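Long-range contacts in phage related exonuclease (Haemophilus somnus 129PT, PDB 3K93), which is probably a metal-dependent DNA exonuclease of phage origin, related to lambda exonuclease and built on the PD-(D/E)XK nuclease fold: residues W116-H121 with F157-T162; C150-I155 with T191-R196. One frame throughout, in Å; residues are numbered along the deposited sequence. Where two conformers were deposited one is given.

Contact 1 (W116-H121 with F157-T162)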
loop_
_atom_site.group_PDB
_atom_site.type_symbol
_atom_site.label_atom_id
_atom_site.label_comp_id
_atom_site.label_asym_id
_atom_site.label_seq_id
_atom_site.Cartn_x
_atom_site.Cartn_y
_atom_site.Cartn_z
ATOM N N TRP A 116 -5.709 19.119 2.352
ATOM C CA TRP A 116 -5.487 19.256 0.921
ATOM C C TRP A 116 -6.776 19.485 0.108
ATOM O O TRP A 116 -6.872 20.442 -0.689
ATOM C CB TRP A 116 -4.745 18.028 0.379
ATOM C CG TRP A 116 -4.490 18.093 -1.073
ATOM C CD1 TRP A 116 -5.095 17.342 -2.040
ATOM C CD2 TRP A 116 -3.587 18.984 -1.756
ATOM N NE1 TRP A 116 -4.622 17.704 -3.277
ATOM C CE2 TRP A 116 -3.697 18.707 -3.136
ATOM C CE3 TRP A 116 -2.688 19.973 -1.333
ATOM C CZ2 TRP A 116 -2.930 19.382 -4.112
ATOM C CZ3 TRP A 116 -1.911 20.662 -2.302
ATOM C CH2 TRP A 116 -2.053 20.368 -3.673
ATOM N N ASP A 117 -7.755 18.611 0.301
ATOM C CA ASP A 117 -8.972 18.665 -0.478
ATOM C C ASP A 117 -10.178 18.166 0.311
ATOM O O ASP A 117 -10.043 17.739 1.458
ATOM C CB ASP A 117 -8.779 17.970 -1.877
ATOM C CG ASP A 117 -8.711 16.477 -1.829
ATOM O OD1 ASP A 117 -8.912 15.857 -0.745
ATOM O OD2 ASP A 117 -8.503 15.907 -2.944
ATOM N N ILE A 118 -11.349 18.286 -0.299
ATOM C CA ILE A 118 -12.618 17.904 0.327
ATOM C C ILE A 118 -12.552 16.444 0.781
ATOM O O ILE A 118 -12.995 16.107 1.861
ATOM C CB ILE A 118 -13.825 18.152 -0.639
ATOM C CG1 ILE A 118 -14.020 19.669 -0.856
ATOM C CG2 ILE A 118 -15.124 17.454 -0.132
ATOM C CD1 ILE A 118 -14.818 20.050 -2.120
ATOM N N GLY A 119 -11.963 15.598 -0.042
ATOM C CA GLY A 119 -11.821 14.199 0.300
ATOM C C GLY A 119 -11.038 13.903 1.563
ATOM O O GLY A 119 -11.435 13.020 2.341
ATOM N N SER A 120 -9.944 14.625 1.768
ATOM C CA SER A 120 -9.038 14.352 2.874
ATOM C C SER A 120 -9.450 15.171 4.114
ATOM O O SER A 120 -9.100 14.833 5.240
ATOM C CB SER A 120 -7.556 14.687 2.464
ATOM O OG SER A 120 -7.344 16.123 2.285
ATOM N N HIS A 121 -10.199 16.241 3.904
ATOM C CA HIS A 121 -10.633 17.098 5.004
ATOM C C HIS A 121 -11.723 16.416 5.852
ATOM O O HIS A 121 -12.718 15.964 5.301
ATOM C CB HIS A 121 -11.189 18.415 4.471
ATOM C CG HIS A 121 -11.659 19.328 5.544
ATOM N ND1 HIS A 121 -10.791 19.998 6.369
ATOM C CD2 HIS A 121 -12.904 19.653 5.963
ATOM C CE1 HIS A 121 -11.480 20.725 7.229
ATOM N NE2 HIS A 121 -12.763 20.512 7.025
ATOM N N PHE A 157 -8.844 21.469 12.109
ATOM C CA PHE A 157 -8.766 21.012 10.730
ATOM C C PHE A 157 -9.497 22.070 9.904
ATOM O O PHE A 157 -10.669 22.328 10.154
ATOM C CB PHE A 157 -9.475 19.678 10.565
ATOM C CG PHE A 157 -8.779 18.553 11.234
ATOM C CD1 PHE A 157 -7.697 17.947 10.632
ATOM C CD2 PHE A 157 -9.204 18.080 12.451
ATOM C CE1 PHE A 157 -7.048 16.902 11.248
ATOM C CE2 PHE A 157 -8.554 17.024 13.063
ATOM C CZ PHE A 157 -7.480 16.451 12.476
ATOM N N VAL A 158 -8.782 22.652 8.926
ATOM C CA VAL A 158 -9.287 23.749 8.116
ATOM C C VAL A 158 -9.059 23.491 6.626
ATOM O O VAL A 158 -7.950 23.099 6.202
ATOM C CB VAL A 158 -8.655 25.081 8.539
ATOM C CG1 VAL A 158 -9.161 25.480 9.917
ATOM C CG2 VAL A 158 -7.146 24.990 8.535
ATOM N N LEU A 159 -10.115 23.674 5.831
ATOM C CA LEU A 159 -10.072 23.501 4.374
ATOM C C LEU A 159 -10.187 24.851 3.703
ATOM O O LEU A 159 -11.244 25.516 3.786
ATOM C CB LEU A 159 -11.228 22.602 3.880
ATOM C CG LEU A 159 -11.235 22.373 2.368
ATOM C CD1 LEU A 159 -9.931 21.687 1.887
ATOM C CD2 LEU A 159 -12.508 21.589 1.886
ATOM N N PHE A 160 -9.102 25.260 3.049
ATOM C CA PHE A 160 -9.110 26.412 2.192
ATOM C C PHE A 160 -8.894 25.907 0.776
ATOM O O PHE A 160 -8.369 24.806 0.585
ATOM C CB PHE A 160 -7.922 27.346 2.530
ATOM C CG PHE A 160 -7.966 27.937 3.919
ATOM C CD1 PHE A 160 -8.876 28.932 4.233
ATOM C CD2 PHE A 160 -7.077 27.526 4.895
ATOM C CE1 PHE A 160 -8.928 29.485 5.493
ATOM C CE2 PHE A 160 -7.122 28.107 6.190
ATOM C CZ PHE A 160 -8.054 29.084 6.474
ATOM N N PRO A 161 -9.206 26.730 -0.212
ATOM C CA PRO A 161 -8.815 26.386 -1.582
ATOM C C PRO A 161 -7.323 26.214 -1.711
ATOM O O PRO A 161 -6.568 26.913 -1.029
ATOM C CB PRO A 161 -9.252 27.603 -2.406
ATOM C CG PRO A 161 -10.086 28.398 -1.553
ATOM C CD PRO A 161 -9.852 28.043 -0.134
ATOM N N THR A 162 -6.889 25.300 -2.581
ATOM C CA THR A 162 -5.482 25.063 -2.786
ATOM C C THR A 162 -4.910 26.214 -3.610
ATOM O O THR A 162 -5.460 26.544 -4.632
ATOM C CB THR A 162 -5.261 23.692 -3.482
ATOM O OG1 THR A 162 -5.734 22.656 -2.612
ATOM C CG2 THR A 162 -3.780 23.427 -3.788
#
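H121 and L159 carry this junction between the loop that follows strand 108-114 and the end of strand 152-158, two neighbouring parallel strands in the sheet of what is probably a PD-(D/E)XK-type nuclease. L159 CB sits over the face of the imidazole in a CH-pi contact, 3.7 Å from the ring centroid of H121 and only 13° off its normal. With H121 CG anti to the backbone N (chi1 180°), the ring extends toward the strand, where its edge atom CE1 comes within 3.4 Å of F157 O, close to the ring plane. L159 forks at CG: its CD2 packs 3.7 Å from I118 CG1, while L159 CD1 rests 3.9 Å from D117 C. At the other end, the indole of W116 swings back toward T162, its rim atom CH2 touching T162 CG2 at 3.5 Å.

The turn itself is shaped by a reciprocal pair of bonds. D117 OD1 accepts from S120 N in an Asx motif, and D117 N donates almost straight to S120 OG (171°). S115 OG bonds to H121 ND1, fixing the imidazole from the preceding residues. K46 and Y52 of the second subunit bind this turn, K46 at the carbonyls of I118, G119 and H121, and Y52 at D117 OD2. W116 O and T162 OG1, 3.1 Å apart but poorly angled for a mutual bond, both hydrogen-bond to K63 NZ.

Contact 2 (C150-I155 with T191-R196)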
loop_
_atom_site.group_PDB
_atom_site.type_symbol
_atom_site.label_atom_id
_atom_site.label_comp_id
_atom_site.label_asym_id
_atom_site.label_seq_id
_atom_site.Cartn_x
_atom_site.Cartn_y
_atom_site.Cartn_z
ATOM N N CYS A 150 0.126 23.300 29.527
ATOM C CA CYS A 150 -1.278 23.561 29.207
ATOM C C CYS A 150 -2.152 22.391 29.580
ATOM O O CYS A 150 -1.710 21.241 29.652
ATOM C CB CYS A 150 -1.460 23.837 27.699
ATOM S SG CYS A 150 -0.844 25.459 27.152
ATOM N N ASP A 151 -3.425 22.706 29.770
ATOM C CA ASP A 151 -4.451 21.743 30.157
ATOM C C ASP A 151 -5.236 21.204 28.999
ATOM O O ASP A 151 -5.826 20.145 29.131
ATOM C CB ASP A 151 -5.441 22.383 31.153
ATOM C CG ASP A 151 -4.813 22.628 32.499
ATOM O OD1 ASP A 151 -3.790 21.959 32.811
ATOM O OD2 ASP A 151 -5.338 23.494 33.228
ATOM N N GLN A 152 -5.293 21.936 27.895
ATOM C CA GLN A 152 -6.004 21.444 26.727
ATOM C C GLN A 152 -5.390 21.902 25.421
ATOM O O GLN A 152 -4.599 22.824 25.400
ATOM C CB GLN A 152 -7.521 21.705 26.806
ATOM C CG GLN A 152 -8.024 23.091 26.542
ATOM C CD GLN A 152 -9.511 23.080 26.026
ATOM O OE1 GLN A 152 -9.832 23.758 25.059
ATOM N NE2 GLN A 152 -10.382 22.276 26.660
ATOM N N ALA A 153 -5.733 21.176 24.361
ATOM C CA ALA A 153 -5.308 21.443 22.991
ATOM C C ALA A 153 -6.545 21.310 22.108
ATOM O O ALA A 153 -7.438 20.506 22.395
ATOM C CB ALA A 153 -4.224 20.424 22.522
ATOM N N GLN A 154 -6.594 22.110 21.056
ATOM C CA GLN A 154 -7.638 22.018 20.091
ATOM C C GLN A 154 -7.023 21.966 18.716
ATOM O O GLN A 154 -6.260 22.837 18.357
ATOM C CB GLN A 154 -8.585 23.217 20.247
ATOM C CG GLN A 154 -9.325 23.235 21.576
ATOM C CD GLN A 154 -10.225 24.403 21.693
ATOM O OE1 GLN A 154 -10.655 24.950 20.695
ATOM N NE2 GLN A 154 -10.519 24.813 22.915
ATOM N N ILE A 155 -7.346 20.927 17.959
ATOM C CA ILE A 155 -6.810 20.745 16.614
ATOM C C ILE A 155 -7.870 21.287 15.686
ATOM O O ILE A 155 -8.980 20.760 15.635
ATOM C CB ILE A 155 -6.566 19.261 16.298
ATOM C CG1 ILE A 155 -5.609 18.633 17.301
ATOM C CG2 ILE A 155 -6.038 19.079 14.891
ATOM C CD1 ILE A 155 -5.724 17.104 17.379
ATOM N N THR A 191 -13.052 21.179 14.636
ATOM C CA THR A 191 -12.124 21.244 15.769
ATOM C C THR A 191 -12.234 19.983 16.640
ATOM O O THR A 191 -13.340 19.544 16.903
ATOM C CB THR A 191 -12.398 22.481 16.647
ATOM O OG1 THR A 191 -12.134 23.668 15.891
ATOM C CG2 THR A 191 -11.475 22.488 17.874
ATOM N N VAL A 192 -11.100 19.395 17.041
ATOM C CA VAL A 192 -11.080 18.256 17.965
ATOM C C VAL A 192 -10.359 18.708 19.248
ATOM O O VAL A 192 -9.282 19.259 19.178
ATOM C CB VAL A 192 -10.366 17.046 17.361
ATOM C CG1 VAL A 192 -10.215 15.888 18.409
ATOM C CG2 VAL A 192 -11.097 16.557 16.105
ATOM N N ILE A 193 -10.979 18.500 20.396
ATOM C CA ILE A 193 -10.463 18.976 21.675
ATOM C C ILE A 193 -9.757 17.796 22.322
ATOM O O ILE A 193 -10.344 16.745 22.457
ATOM C CB ILE A 193 -11.638 19.444 22.623
ATOM C CG1 ILE A 193 -12.426 20.598 21.994
ATOM C CG2 ILE A 193 -11.116 19.871 23.977
ATOM C CD1 ILE A 193 -13.830 20.881 22.676
ATOM N N ILE A 194 -8.499 17.968 22.706
ATOM C CA ILE A 194 -7.732 16.923 23.376
ATOM C C ILE A 194 -7.429 17.396 24.806
ATOM O O ILE A 194 -6.847 18.464 24.973
ATOM C CB ILE A 194 -6.384 16.664 22.641
ATOM C CG1 ILE A 194 -6.593 16.376 21.141
ATOM C CG2 ILE A 194 -5.658 15.499 23.281
ATOM C CD1 ILE A 194 -7.265 15.028 20.837
ATOM N N GLN A 195 -7.836 16.622 25.825
ATOM C CA GLN A 195 -7.538 16.956 27.209
ATOM C C GLN A 195 -6.114 16.490 27.534
ATOM O O GLN A 195 -5.701 15.459 27.051
ATOM C CB GLN A 195 -8.524 16.272 28.183
ATOM C CG GLN A 195 -10.001 16.675 28.043
ATOM C CD GLN A 195 -10.197 18.178 28.138
ATOM O OE1 GLN A 195 -9.479 18.861 28.873
ATOM N NE2 GLN A 195 -11.148 18.703 27.381
ATOM N N ARG A 196 -5.382 17.256 28.348
ATOM C CA ARG A 196 -4.055 16.839 28.847
ATOM C C ARG A 196 -4.224 15.507 29.538
ATOM O O ARG A 196 -5.172 15.327 30.245
ATOM C CB ARG A 196 -3.540 17.841 29.865
ATOM C CG ARG A 196 -2.188 17.498 30.451
ATOM C CD ARG A 196 -1.866 18.386 31.618
ATOM N NE ARG A 196 -0.485 18.151 32.042
ATOM C CZ ARG A 196 0.582 18.800 31.587
ATOM N NH1 ARG A 196 0.484 19.804 30.720
ATOM N NH2 ARG A 196 1.782 18.465 32.054
#
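A153 and I194 exchange both backbone bonds in an antiparallel ladder: I194 N to A153 O at 2.8 Å, and A153 N to I194 O at 3.0 Å. I155 N likewise reaches V192 O at 2.8 Å, and V192 N donates back to I155 O at 2.9 Å. Q154-I193 lies between these pairs and Q152-Q195 beyond A153-I194, both non-hydrogen-bonded. The backbones of Q152 and Q154 instead bond I109 and D111 of strand 108-114. Strand 189-195 is an outermost strand of the sheet within this chain, and this ladder pairs one of its edges.

Past the regular pairing, R196 N donates to D151 O, approaching from above the carbonyl plane. The extended R196 side chain, its CG anti to the backbone N (chi1 179°), carries NH1 to C150 O at 2.8 Å, with that oxygen in the guanidinium plane. N198 OD1 takes NE. On the glutamine face, R79 bonds Q154 OE1. On the apolar face, I155 CD1 meets I194 CG1 beneath helices 125-135 and 137-148. Backbone pairing thus sets the register, while one arginine, binding through main chain and guanidinium, ties down the two carbonyls that precede the strand.

Overall arrangement
The two contacts interlock along the chain: their segments alternate in the order 116-121, 150-155, 157-162, 191-196. Both draw on strand 152-158, contact 2 near its start and contact 1 at its far end, with centres about 21 Å apart. This strand lies between 108-114 and 189-195 in the four-stranded mixed sheet, and the sodium-binding D111 and T112 are on the former. Contact 2 adds the neighbour on one side; contact 1 joins the loop leaving the neighbour on the other. They meet where F157 CE2 packs 4.0 Å from V192 CG2. Only contact 1 reaches another subunit, through its loop 116-121, which packs against the end of the strand that contact 2 pairs with the outer strand.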